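Cyp101j2 (Sphingobium yanoikuyae, PDB 5KYO) is a haem-dependent cytochrome P450 monooxygenase that probably hydroxylates the monoterpene 1,8-cineole. Local coordinates at residues Leu272-Ser284 against Leu411-Phe424. Numbering follows the deposited sequence. Where two conformers were deposited one is given.
Sequences LDTVVNMLGFTFS and LRYSNGIVGSVKPF. With HEM (protoporphyrin IX containing Fe), chain G.
Residues 273-284 of helix 273-288 run alongside the beta hairpin 413-421, the CA atoms coming nearest, 5.1 Å apart, at Asn277 and Ser420. In the cytochrome P450 fold this is the long distal helix, helix I, which crosses the haem, packed against a C-terminal two-stranded hairpin whose turn reaches toward the pocket. Val418, in the loop that joins the two strands, sets CG1 against the start of the helix, 3.9 Å from Thr274 CA; a short branched side chain suits this close approach. One residue serves both neighbours here, since Thr274 also lays CB 3.4 Å from haem C3B while its OG1 is hydrogen-bonded to Gly270 O. Further along, Phe281 carries much of the apolar packing. With CG beside the backbone N and anti to the carbonyl carbon (chi1 -84°), its ring reaches the hairpin, where Val421 CG2 lies over one face, 3.7 Å from the centroid, in a CH-pi contact. The Tyr413 ring runs nearly parallel but slid aside, planes at 15°, and Gly419 O lies at the Phe281 edge, in plane. His60 and Phe59 add edge-to-face contacts to this aromatic cluster. An alanine in place of Phe281 would probably leave Val421 CG2 without its aromatic face and open a gap between helix and hairpin. Gly280 presents only backbone to Phe424, whose CZ comes 3.5 Å from Gly280 O. Ser284, one turn on, is small enough to set CB over the Phe424 face, 4.0 Å from its centroid, with Leu411 CD1 alongside. A water bridges the two backbones, donating to Asn277 O and accepting from Val421 N at 2.8 Å.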
loop_
_atom_site.group_PDB
_atom_site.type_symbol
_atom_site.label_atom_id
_atom_site.label_comp_id
_atom_site.label_asym_id
_atom_site.label_seq_id
_atom_site.Cartn_x
_atom_site.Cartn_y
_atom_site.Cartn_z
ATOM N N LEU A 272 -5.048 4.419 1.848
ATOM C CA LEU A 272 -4.749 5.818 1.526
ATOM C C LEU A 272 -3.445 5.959 0.708
ATOM O O LEU A 272 -3.499 6.050 -0.512
ATOM C CB LEU A 272 -4.702 6.654 2.817
ATOM C CG LEU A 272 -4.517 8.176 2.732
ATOM C CD1 LEU A 272 -5.430 8.805 1.701
ATOM C CD2 LEU A 272 -4.765 8.807 4.104
ATOM N N ASP A 273 -2.284 5.977 1.352
ATOM C CA ASP A 273 -1.033 6.189 0.592
ATOM C C ASP A 273 -0.791 5.115 -0.480
ATOM O O ASP A 273 -0.256 5.435 -1.550
ATOM C CB ASP A 273 0.171 6.259 1.542
ATOM C CG ASP A 273 0.228 7.566 2.320
ATOM O OD1 ASP A 273 -0.595 8.468 2.047
ATOM O OD2 ASP A 273 1.099 7.693 3.210
ATOM N N THR A 274 -1.152 3.861 -0.190
ATOM C CA THR A 274 -1.096 2.775 -1.183
ATOM C C THR A 274 -1.783 3.157 -2.511
ATOM O O THR A 274 -1.165 3.161 -3.572
ATOM C CB THR A 274 -1.757 1.451 -0.658
ATOM O OG1 THR A 274 -3.050 1.728 -0.100
ATOM C CG2 THR A 274 -0.906 0.747 0.391
ATOM N N VAL A 275 -3.065 3.477 -2.452
ATOM C CA VAL A 275 -3.825 3.824 -3.661
ATOM C C VAL A 275 -3.319 5.114 -4.320
ATOM O O VAL A 275 -3.159 5.176 -5.563
ATOM C CB VAL A 275 -5.329 3.949 -3.316
ATOM C CG1 VAL A 275 -6.111 4.603 -4.452
ATOM C CG2 VAL A 275 -5.880 2.571 -2.975
ATOM N N VAL A 276 -3.029 6.134 -3.508
ATOM C CA VAL A 276 -2.531 7.402 -4.037
ATOM C C VAL A 276 -1.185 7.180 -4.775
ATOM O O VAL A 276 -0.977 7.661 -5.896
ATOM C CB VAL A 276 -2.340 8.463 -2.917
ATOM C CG1 VAL A 276 -1.523 9.654 -3.419
ATOM C CG2 VAL A 276 -3.682 8.964 -2.362
ATOM N N ASN A 277 -0.282 6.436 -4.139
ATOM C CA ASN A 277 1.038 6.181 -4.717
ATOM C C ASN A 277 0.941 5.270 -5.936
ATOM O O ASN A 277 1.636 5.487 -6.935
ATOM C CB ASN A 277 1.964 5.594 -3.660
ATOM C CG ASN A 277 2.352 6.612 -2.631
ATOM O OD1 ASN A 277 3.109 6.334 -1.696
ATOM N ND2 ASN A 277 1.827 7.821 -2.793
ATOM N N MET A 278 0.050 4.278 -5.880
ATOM C CA MET A 278 -0.124 3.390 -7.033
ATOM C C MET A 278 -0.629 4.186 -8.228
ATOM O O MET A 278 -0.121 4.041 -9.336
ATOM C CB MET A 278 -1.099 2.241 -6.730
ATOM C CG MET A 278 -1.384 1.317 -7.919
ATOM S SD MET A 278 0.078 0.461 -8.610
ATOM C CE MET A 278 0.496 -0.622 -7.226
ATOM N N LEU A 279 -1.637 5.020 -8.003
ATOM C CA LEU A 279 -2.156 5.882 -9.072
ATOM C C LEU A 279 -1.078 6.809 -9.605
ATOM O O LEU A 279 -1.050 7.121 -10.810
ATOM C CB LEU A 279 -3.356 6.715 -8.589
ATOM C CG LEU A 279 -4.669 5.990 -8.348
ATOM C CD1 LEU A 279 -5.578 6.848 -7.478
ATOM C CD2 LEU A 279 -5.341 5.708 -9.695
ATOM N N GLY A 280 -0.201 7.267 -8.716
ATOM C CA GLY A 280 0.929 8.077 -9.140
ATOM C C GLY A 280 1.839 7.365 -10.116
ATOM O O GLY A 280 2.202 7.936 -11.143
ATOM N N PHE A 281 2.238 6.130 -9.798
ATOM C CA PHE A 281 3.100 5.363 -10.700
ATOM C C PHE A 281 2.382 5.062 -12.014
ATOM O O PHE A 281 2.972 5.156 -13.084
ATOM C CB PHE A 281 3.552 4.057 -10.054
ATOM C CG PHE A 281 4.765 4.193 -9.167
ATOM C CD1 PHE A 281 6.043 4.273 -9.710
ATOM C CD2 PHE A 281 4.633 4.169 -7.777
ATOM C CE1 PHE A 281 7.169 4.367 -8.892
ATOM C CE2 PHE A 281 5.752 4.268 -6.949
ATOM C CZ PHE A 281 7.027 4.363 -7.511
ATOM N N THR A 282 1.097 4.726 -11.912
ATOM C CA THR A 282 0.303 4.373 -13.085
ATOM C C THR A 282 0.240 5.538 -14.056
ATOM O O THR A 282 0.618 5.397 -15.236
ATOM C CB THR A 282 -1.125 3.949 -12.699
ATOM O OG1 THR A 282 -1.062 2.779 -11.875
ATOM C CG2 THR A 282 -1.957 3.636 -13.945
ATOM N N PHE A 283 -0.194 6.696 -13.566
ATOM C CA PHE A 283 -0.351 7.829 -14.478
ATOM C C PHE A 283 0.950 8.529 -14.893
ATOM O O PHE A 283 1.012 9.066 -16.005
ATOM C CB PHE A 283 -1.354 8.837 -13.900
ATOM C CG PHE A 283 -2.775 8.458 -14.204
ATOM C CD1 PHE A 283 -3.445 7.567 -13.380
ATOM C CD2 PHE A 283 -3.401 8.915 -15.356
ATOM C CE1 PHE A 283 -4.749 7.173 -13.661
ATOM C CE2 PHE A 283 -4.706 8.528 -15.655
ATOM C CZ PHE A 283 -5.381 7.656 -14.805
ATOM N N SER A 284 1.988 8.523 -14.059
ATOM C CA SER A 284 3.276 9.048 -14.545
ATOM C C SER A 284 3.821 8.133 -15.626
ATOM O O SER A 284 4.458 8.598 -16.578
ATOM C CB SER A 284 4.321 9.232 -13.416
ATOM O OG SER A 284 4.636 8.025 -12.732
ATOM N N LEU A 411 10.898 12.121 -13.979
ATOM C CA LEU A 411 10.249 11.698 -12.730
ATOM C C LEU A 411 11.266 11.644 -11.599
ATOM O O LEU A 411 12.422 11.307 -11.829
ATOM C CB LEU A 411 9.601 10.322 -12.909
ATOM C CG LEU A 411 8.584 10.267 -14.054
ATOM C CD1 LEU A 411 7.967 8.898 -14.221
ATOM C CD2 LEU A 411 7.527 11.347 -13.855
ATOM N N ARG A 412 10.835 11.968 -10.379
ATOM C CA ARG A 412 11.658 11.771 -9.192
ATOM C C ARG A 412 10.842 10.938 -8.196
ATOM O O ARG A 412 9.609 10.970 -8.230
ATOM C CB ARG A 412 12.076 13.109 -8.568
ATOM C CG ARG A 412 12.220 14.268 -9.551
ATOM N N TYR A 413 11.512 10.198 -7.315
ATOM C CA TYR A 413 10.792 9.252 -6.460
ATOM C C TYR A 413 11.228 9.262 -5.003
ATOM O O TYR A 413 12.386 9.568 -4.683
ATOM C CB TYR A 413 10.968 7.830 -6.973
ATOM C CG TYR A 413 10.775 7.651 -8.456
ATOM C CD1 TYR A 413 11.816 7.916 -9.347
ATOM C CD2 TYR A 413 9.571 7.189 -8.971
ATOM C CE1 TYR A 413 11.657 7.743 -10.693
ATOM C CE2 TYR A 413 9.402 7.001 -10.339
ATOM C CZ TYR A 413 10.456 7.283 -11.192
ATOM O OH TYR A 413 10.337 7.113 -12.556
ATOM N N SER A 414 10.307 8.874 -4.125
ATOM C CA SER A 414 10.636 8.637 -2.715
ATOM C C SER A 414 10.492 7.175 -2.340
ATOM O O SER A 414 9.669 6.450 -2.907
ATOM C CB SER A 414 9.741 9.463 -1.784
ATOM O OG SER A 414 9.961 10.851 -1.958
ATOM N N ASN A 415 11.297 6.757 -1.365
ATOM C CA ASN A 415 11.115 5.474 -0.699
ATOM C C ASN A 415 10.445 5.671 0.645
ATOM O O ASN A 415 10.488 6.751 1.221
ATOM C CB ASN A 415 12.447 4.756 -0.458
ATOM C CG ASN A 415 13.048 4.164 -1.727
ATOM O OD1 ASN A 415 12.542 3.178 -2.273
ATOM N ND2 ASN A 415 14.168 4.724 -2.161
ATOM N N GLY A 416 9.877 4.602 1.158
ATOM C CA GLY A 416 9.310 4.608 2.499
ATOM C C GLY A 416 8.538 3.322 2.590
ATOM O O GLY A 416 8.720 2.417 1.773
ATOM N N ILE A 417 7.671 3.200 3.586
ATOM C CA ILE A 417 6.858 2.001 3.698
ATOM C C ILE A 417 5.990 1.867 2.451
ATOM O O ILE A 417 5.695 0.761 1.993
ATOM C CB ILE A 417 5.991 2.022 4.971
ATOM C CG1 ILE A 417 6.883 1.908 6.206
ATOM C CG2 ILE A 417 4.990 0.887 4.974
ATOM C CD1 ILE A 417 7.241 3.218 6.795
ATOM N N VAL A 418 5.580 3.007 1.908
ATOM C CA VAL A 418 4.913 3.016 0.607
ATOM C C VAL A 418 5.723 3.949 -0.308
ATOM O O VAL A 418 5.804 5.163 -0.080
ATOM C CB VAL A 418 3.424 3.452 0.686
ATOM C CG1 VAL A 418 2.782 3.259 -0.638
ATOM C CG2 VAL A 418 2.665 2.626 1.754
ATOM N N GLY A 419 6.374 3.358 -1.305
ATOM C CA GLY A 419 7.109 4.122 -2.309
ATOM C C GLY A 419 6.203 5.040 -3.097
ATOM O O GLY A 419 4.979 4.863 -3.070
ATOM N N SER A 420 6.799 6.002 -3.808
ATOM C CA SER A 420 6.054 7.028 -4.548
ATOM C C SER A 420 6.878 7.729 -5.635
ATOM O O SER A 420 8.103 7.802 -5.563
ATOM C CB SER A 420 5.521 8.104 -3.603
ATOM O OG SER A 420 6.575 8.737 -2.888
ATOM N N VAL A 421 6.166 8.230 -6.640
ATOM C CA VAL A 421 6.669 9.247 -7.554
ATOM C C VAL A 421 6.339 10.573 -6.870
ATOM O O VAL A 421 5.202 10.786 -6.445
ATOM C CB VAL A 421 5.981 9.184 -8.963
ATOM C CG1 VAL A 421 6.600 10.183 -9.925
ATOM C CG2 VAL A 421 5.987 7.778 -9.535
ATOM N N LYS A 422 7.326 11.438 -6.704
ATOM C CA LYS A 422 7.088 12.764 -6.151
ATOM C C LYS A 422 6.131 13.541 -7.072
ATOM O O LYS A 422 6.095 13.282 -8.303
ATOM C CB LYS A 422 8.414 13.511 -5.961
ATOM C CG LYS A 422 9.380 12.804 -5.017
ATOM C CD LYS A 422 10.568 13.679 -4.688
ATOM C CE LYS A 422 11.561 12.994 -3.745
ATOM N NZ LYS A 422 12.898 13.653 -3.854
ATOM N N PRO A 423 5.344 14.470 -6.485
ATOM C CA PRO A 423 4.254 15.172 -7.176
ATOM C C PRO A 423 4.629 15.656 -8.567
ATOM O O PRO A 423 5.658 16.303 -8.747
ATOM C CB PRO A 423 3.957 16.351 -6.247
ATOM C CG PRO A 423 4.221 15.794 -4.881
ATOM C CD PRO A 423 5.380 14.818 -5.045
ATOM N N PHE A 424 3.802 15.326 -9.550
ATOM C CA PHE A 424 4.117 15.708 -10.928
ATOM C C PHE A 424 2.929 16.406 -11.573
ATOM O O PHE A 424 1.797 16.277 -11.126
ATOM C CB PHE A 424 4.527 14.478 -11.744
ATOM C CG PHE A 424 3.498 13.373 -11.742
ATOM C CD1 PHE A 424 3.478 12.417 -10.727
ATOM C CD2 PHE A 424 2.548 13.287 -12.756
ATOM C CE1 PHE A 424 2.521 11.397 -10.728
ATOM C CE2 PHE A 424 1.604 12.266 -12.772
ATOM C CZ PHE A 424 1.582 11.326 -11.748
HETATM C CHA HEM G . -2.543 -5.252 3.890
HETATM C CHB HEM G . -0.769 -3.338 -0.205
HETATM C CHC HEM G . -5.027 -1.051 -0.934
HETATM C CHD HEM G . -6.369 -2.197 3.559
HETATM C C1A HEM G . -1.699 -5.010 2.833
HETATM C C2A HEM G . -0.398 -5.621 2.588
HETATM C C3A HEM G . 0.095 -5.070 1.457
HETATM C C4A HEM G . -0.874 -4.115 0.941
HETATM C CMA HEM G . 1.449 -5.426 0.793
HETATM C CAA HEM G . 0.325 -6.704 3.440
HETATM C CBA HEM G . 1.043 -6.112 4.650
HETATM C CGA HEM G . 1.817 -7.187 5.377
HETATM O O1A HEM G . 2.746 -7.793 4.770
HETATM O O2A HEM G . 1.525 -7.442 6.575
HETATM C C1B HEM G . -1.794 -2.595 -0.782
HETATM C C2B HEM G . -1.775 -1.975 -2.104
HETATM C C3B HEM G . -2.949 -1.339 -2.292
HETATM C C4B HEM G . -3.746 -1.538 -1.106
HETATM C CMB HEM G . -0.602 -2.032 -3.118
HETATM C CAB HEM G . -3.476 -0.523 -3.509
HETATM C CBB HEM G . -2.868 -0.390 -4.691
HETATM C C1C HEM G . -5.776 -1.192 0.207
HETATM C C2C HEM G . -7.137 -0.729 0.395
HETATM C C3C HEM G . -7.500 -1.037 1.648
HETATM C C4C HEM G . -6.386 -1.723 2.275
HETATM C CMC HEM G . -7.936 0.009 -0.700
HETATM C CAC HEM G . -8.821 -0.794 2.398
HETATM C CBC HEM G . -9.952 -0.343 1.852
HETATM C C1D HEM G . -5.461 -3.087 4.086
HETATM C C2D HEM G . -5.493 -3.625 5.436
HETATM C C3D HEM G . -4.320 -4.575 5.506
HETATM C C4D HEM G . -3.667 -4.524 4.224
HETATM C CMD HEM G . -6.475 -3.385 6.616
HETATM C CAD HEM G . -3.908 -5.403 6.742
HETATM C CBD HEM G . -4.287 -6.875 6.570
HETATM C CGD HEM G . -3.856 -7.631 7.814
HETATM O O1D HEM G . -4.666 -8.396 8.396
HETATM O O2D HEM G . -2.685 -7.438 8.231
HETATM N NA HEM G . -1.951 -4.105 1.804
HETATM N NB HEM G . -3.015 -2.296 -0.214
HETATM N NC HEM G . -5.353 -1.803 1.365
HETATM N ND HEM G . -4.371 -3.631 3.420
HETATM FE FE HEM G . -3.734 -3.104 1.524
HETATM O O HOH W 1 3.365 7.847 -6.635
#